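Eukaryotic initiation factor 4F subunit P150 (Saccharomyces cerevisiae, PDB 2VSO) forms part of the cap-binding eIF4F complex, on which the translation apparatus first assembles, and works with polyadenylate-binding protein to bring both mRNA ends close. Local coordinates at residues L43-T48 with F83-D88; R185-T190 with G225-T230. All blocks are in the same frame, centred on the assembly; numbering follows the deposited sequence.

Contact 1: residues L43-T48 with F83-D88; sequences LLNKLT and FLKACD
Lys85 reaches from helix 73-88 to the C-terminal turn of helix 33-45, where it meets Leu44 and Asn45. The polar part of the contact is made by its amine. NZ of Lys85 gives a hydrogen bond to OD1 of Asn45 at 2.6 Å. The amine is tilted 34° from the plane of the amide and meets the C=O at an angle of 135°. The two side chains lie roughly perpendicular. NZ of Lys85 also lies 3.3 Å from the backbone O of Leu44.

The apolar part is made by the methylenes of Lys85 and the side chain of Leu44, which run antiparallel, side by side. CG of Lys85 lies 3.4 Å from CD1 of Leu44 and 3.5 Å from its CB. CB of Lys85 is 3.6 Å from the same CD1 methyl of Leu44. The lysine chain is bent at chi2 (-70°) and again at its last torsion. The bends lead the chain alongside Leu44 and turn the amine to the Asn45 amide. The contact is buried. Leu44 also packs on Ile59 of helix 52-64 and Leu99 of helix 93-106, while Tyr96 packs on Lys85 and gives a weak hydrogen bond from its hydroxyl to the Leu44 carbonyl.

Another protein chain of the assembly comes up to the same place, with its backbone hydrogen-bonded to both OD1 and ND2 of Asn45 and one of its polar side chains touching Lys85. The lysine probably helps to hold the asparagine amide, which faces the partner protein. This is a helix-end contact in the all-helical MIF4G domain, the middle part of eIF4G that binds eIF4A, and it lies where the domain meets its partner.

Contact 2: residues R185-T190 with G225-T230; sequences RLNLLT and GEQFET
Gln227 stretches from the C-terminal part of helix 211-228 to the end of helix 163-185, and its amide meets Arg185 with the oxygen and Asn187 with the nitrogen. The van der Waals contacts are made by the oxygen. OE1 of Gln227 comes 3.3 Å from CA of Arg185 and 3.8 Å from CG of the same residue. The two side chains are set nearly perpendicular, and the guanidinium end of Arg185 points off from the glutamine. The reach of Gln227 follows from its straight chain, with CG opposite the backbone N (chi1 162°) and the rest extended beyond CG.

The polar contacts are made by the amide nitrogen. NE2 of Gln227 lies 3.3 Å from OD1 of Asn187, and the two amide planes are turned 66° apart. The same NE2 gives a hydrogen bond to the backbone O of Tyr184, in the last turn of helix 163-185. An alanine in place of Gln227 would probably leave the Tyr184 carbonyl without this donor and open a gap beside CA of Arg185.

Beside this surface contact, Phe228 turns inward and meets the ring of Phe195 edge-to-face.

The backbone ends helix 163-185 with a Schellman motif. N of Leu188 bonds to O of Leu183, and N of Asn187 bonds to O of Tyr184. Asn187, with its positive phi (62°), is the C-prime residue. A glutamine from a second helix thus meets a Schellman-capped helix end, at the surface of the helical MIF4G domain.

In the fold
From the N terminus, helix 33-45 leads into contact 1. Helix 52-64 and most of helix 73-88 follow before 83-88 returns to 43-48 and closes the first loop. The chain then runs through helices 93-106, 122-139 and 163-185 to reach 185-190. Helices 191-206 and 211-228 form the second loop, which contact 2 closes. The two loops follow in series and neither nest nor cross. The centres of contact 1 and contact 2 lie about 23 Å apart, on opposite sides of the chain's centre. Contact 1 ties helix 33-45 to helix 73-88, beside the partner protein, and contact 2 joins two later helix ends. Helices 122-139 and 163-185 pack against segments of both contacts.

Contact 1: residues L43-T48 with F83-D88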
# COMPACT_ATOMS: atom_id res chain seq x y z
N LEU C 43 -15.54 -17.62 -1.59
CA LEU C 43 -14.52 -18.18 -0.72
C LEU C 43 -13.13 -17.59 -0.96
O LEU C 43 -12.34 -17.48 -0.03
CB LEU C 43 -14.50 -19.70 -0.84
CG LEU C 43 -15.72 -20.34 -0.19
CD1 LEU C 43 -15.88 -21.79 -0.60
CD2 LEU C 43 -15.61 -20.21 1.32
N LEU C 44 -12.84 -17.19 -2.19
CA LEU C 44 -11.53 -16.61 -2.48
C LEU C 44 -11.44 -15.14 -2.02
O LEU C 44 -10.36 -14.67 -1.67
CB LEU C 44 -11.20 -16.76 -3.96
CG LEU C 44 -10.78 -18.18 -4.34
CD1 LEU C 44 -10.34 -18.25 -5.79
CD2 LEU C 44 -9.66 -18.69 -3.43
N ASN C 45 -12.58 -14.45 -2.02
CA ASN C 45 -12.66 -13.07 -1.54
C ASN C 45 -12.52 -12.99 -0.03
O ASN C 45 -12.15 -11.95 0.51
CB ASN C 45 -13.99 -12.42 -1.94
CG ASN C 45 -14.06 -12.04 -3.41
OD1 ASN C 45 -13.03 -11.75 -4.04
ND2 ASN C 45 -15.27 -12.05 -3.95
N LYS C 46 -12.84 -14.08 0.65
CA LYS C 46 -12.83 -14.13 2.11
C LYS C 46 -11.51 -14.65 2.65
O LYS C 46 -11.27 -14.61 3.86
CB LYS C 46 -13.94 -15.05 2.62
CG LYS C 46 -15.31 -14.63 2.26
CD LYS C 46 -16.35 -15.56 2.88
CE LYS C 46 -17.72 -14.92 2.83
NZ LYS C 46 -18.77 -15.85 3.29
N LEU C 47 -10.66 -15.16 1.77
CA LEU C 47 -9.40 -15.76 2.21
C LEU C 47 -8.47 -14.73 2.84
O LEU C 47 -7.93 -13.86 2.15
CB LEU C 47 -8.69 -16.47 1.06
CG LEU C 47 -7.49 -17.27 1.53
CD1 LEU C 47 -7.93 -18.47 2.36
CD2 LEU C 47 -6.61 -17.72 0.37
N THR C 48 -8.30 -14.82 4.15
CA THR C 48 -7.29 -14.03 4.84
C THR C 48 -6.45 -14.94 5.71
O THR C 48 -6.75 -16.13 5.86
CB THR C 48 -7.91 -12.94 5.70
OG1 THR C 48 -8.63 -13.54 6.78
CG2 THR C 48 -8.86 -12.10 4.87
N PHE C 83 -5.86 -19.95 -9.49
CA PHE C 83 -4.85 -19.30 -10.33
C PHE C 83 -5.30 -17.93 -10.82
O PHE C 83 -4.54 -16.97 -10.79
CB PHE C 83 -4.46 -20.16 -11.52
CG PHE C 83 -3.32 -21.10 -11.24
CD1 PHE C 83 -2.11 -20.95 -11.90
CD2 PHE C 83 -3.46 -22.13 -10.32
CE1 PHE C 83 -1.06 -21.83 -11.65
CE2 PHE C 83 -2.41 -23.00 -10.07
CZ PHE C 83 -1.21 -22.84 -10.73
N LEU C 84 -6.54 -17.85 -11.28
CA LEU C 84 -7.07 -16.57 -11.73
C LEU C 84 -7.04 -15.55 -10.59
O LEU C 84 -6.66 -14.40 -10.79
CB LEU C 84 -8.48 -16.75 -12.31
CG LEU C 84 -8.57 -17.64 -13.56
CD1 LEU C 84 -10.01 -17.87 -13.97
CD2 LEU C 84 -7.80 -17.05 -14.72
N LYS C 85 -7.42 -15.98 -9.38
CA LYS C 85 -7.35 -15.14 -8.19
C LYS C 85 -5.91 -14.76 -7.88
O LYS C 85 -5.61 -13.59 -7.67
CB LYS C 85 -7.95 -15.84 -6.98
CG LYS C 85 -9.17 -15.14 -6.37
CD LYS C 85 -8.77 -13.84 -5.68
CE LYS C 85 -9.89 -12.83 -5.65
NZ LYS C 85 -10.72 -12.91 -4.42
N ALA C 86 -5.03 -15.75 -7.83
CA ALA C 86 -3.65 -15.51 -7.46
C ALA C 86 -2.96 -14.52 -8.40
O ALA C 86 -2.19 -13.67 -7.96
CB ALA C 86 -2.87 -16.84 -7.41
N CYS C 87 -3.27 -14.64 -9.69
CA CYS C 87 -2.67 -13.80 -10.73
C CYS C 87 -3.14 -12.34 -10.69
O CYS C 87 -2.45 -11.47 -11.22
CB CYS C 87 -2.98 -14.40 -12.11
SG CYS C 87 -2.19 -16.01 -12.39
N ASP C 88 -4.30 -12.08 -10.09
CA ASP C 88 -4.85 -10.72 -10.01
C ASP C 88 -4.65 -10.07 -8.64
O ASP C 88 -4.88 -8.87 -8.47
CB ASP C 88 -6.35 -10.73 -10.32
CG ASP C 88 -6.65 -11.02 -11.77
OD1 ASP C 88 -7.57 -11.81 -12.04
OD2 ASP C 88 -5.95 -10.46 -12.64

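Contact 2: residues R185-T190 with G225-T230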
# COMPACT_ATOMS: atom_id res chain seq x y z
N ARG C 185 8.29 -22.97 -4.31
CA ARG C 185 8.92 -22.89 -3.00
C ARG C 185 8.33 -23.87 -1.98
O ARG C 185 9.01 -24.31 -1.06
CB ARG C 185 8.82 -21.48 -2.47
CG ARG C 185 9.73 -21.22 -1.29
CD ARG C 185 8.97 -20.61 -0.15
NE ARG C 185 9.00 -19.16 -0.15
CZ ARG C 185 8.17 -18.41 0.57
NH1 ARG C 185 7.23 -18.98 1.32
NH2 ARG C 185 8.26 -17.08 0.53
N LEU C 186 7.05 -24.21 -2.14
CA LEU C 186 6.42 -25.22 -1.30
C LEU C 186 6.54 -26.61 -1.93
O LEU C 186 5.94 -27.56 -1.44
CB LEU C 186 4.94 -24.91 -1.10
CG LEU C 186 4.51 -23.57 -0.52
CD1 LEU C 186 3.02 -23.41 -0.72
CD2 LEU C 186 4.84 -23.47 0.95
N ASN C 187 7.32 -26.71 -3.01
CA ASN C 187 7.51 -27.98 -3.70
C ASN C 187 6.19 -28.53 -4.28
O ASN C 187 5.93 -29.74 -4.25
CB ASN C 187 8.19 -29.01 -2.79
CG ASN C 187 9.51 -28.50 -2.23
OD1 ASN C 187 10.41 -28.11 -2.98
ND2 ASN C 187 9.64 -28.50 -0.91
N LEU C 188 5.36 -27.62 -4.78
CA LEU C 188 4.15 -27.96 -5.49
C LEU C 188 4.36 -27.87 -7.01
O LEU C 188 3.43 -28.06 -7.80
CB LEU C 188 3.00 -27.05 -5.06
CG LEU C 188 2.67 -26.97 -3.58
CD1 LEU C 188 1.39 -26.15 -3.33
CD2 LEU C 188 2.52 -28.35 -3.01
N LEU C 189 5.60 -27.61 -7.40
CA LEU C 189 6.00 -27.60 -8.81
C LEU C 189 7.45 -28.03 -8.92
O LEU C 189 8.24 -27.84 -7.99
CB LEU C 189 5.85 -26.21 -9.44
CG LEU C 189 4.49 -25.58 -9.73
CD1 LEU C 189 4.65 -24.13 -10.17
CD2 LEU C 189 3.76 -26.36 -10.79
N THR C 190 7.80 -28.61 -10.06
CA THR C 190 9.16 -29.05 -10.32
C THR C 190 9.94 -27.90 -10.96
O THR C 190 9.36 -26.88 -11.32
CB THR C 190 9.21 -30.28 -11.26
OG1 THR C 190 8.75 -29.92 -12.57
CG2 THR C 190 8.34 -31.40 -10.71
N GLY C 225 15.49 -18.09 -5.49
CA GLY C 225 16.84 -18.14 -6.02
C GLY C 225 17.77 -19.15 -5.37
O GLY C 225 18.48 -19.87 -6.06
N GLU C 226 17.78 -19.20 -4.04
CA GLU C 226 18.61 -20.17 -3.33
C GLU C 226 18.22 -21.60 -3.67
O GLU C 226 19.05 -22.38 -4.10
CB GLU C 226 18.54 -19.97 -1.82
CG GLU C 226 19.53 -20.87 -1.07
CD GLU C 226 19.62 -20.59 0.43
OE1 GLU C 226 18.97 -19.64 0.91
OE2 GLU C 226 20.35 -21.33 1.12
N GLN C 227 16.94 -21.92 -3.47
CA GLN C 227 16.42 -23.25 -3.74
C GLN C 227 16.68 -23.71 -5.18
O GLN C 227 17.08 -24.84 -5.41
CB GLN C 227 14.93 -23.28 -3.43
CG GLN C 227 14.19 -24.44 -4.03
CD GLN C 227 12.72 -24.38 -3.75
OE1 GLN C 227 12.21 -23.39 -3.20
NE2 GLN C 227 12.01 -25.43 -4.12
N PHE C 228 16.48 -22.80 -6.13
CA PHE C 228 16.70 -23.08 -7.55
C PHE C 228 18.14 -23.37 -7.88
O PHE C 228 18.44 -23.98 -8.90
CB PHE C 228 16.23 -21.90 -8.40
CG PHE C 228 16.20 -22.19 -9.86
CD1 PHE C 228 15.34 -23.16 -10.37
CD2 PHE C 228 17.01 -21.50 -10.74
CE1 PHE C 228 15.29 -23.43 -11.73
CE2 PHE C 228 16.98 -21.76 -12.10
CZ PHE C 228 16.12 -22.73 -12.60
N GLU C 229 19.04 -22.91 -7.02
CA GLU C 229 20.47 -23.08 -7.24
C GLU C 229 20.76 -24.51 -7.65
O GLU C 229 21.52 -24.76 -8.58
CB GLU C 229 21.24 -22.74 -5.97
CG GLU C 229 22.65 -22.28 -6.22
CD GLU C 229 22.68 -21.01 -7.03
OE1 GLU C 229 22.17 -20.00 -6.54
OE2 GLU C 229 23.21 -21.03 -8.16
N THR C 230 20.12 -25.45 -6.97
CA THR C 230 20.37 -26.86 -7.17
C THR C 230 19.13 -27.59 -7.69
O THR C 230 18.33 -28.08 -6.90
CB THR C 230 20.81 -27.50 -5.86
OG1 THR C 230 19.81 -27.26 -4.87
CG2 THR C 230 22.12 -26.90 -5.40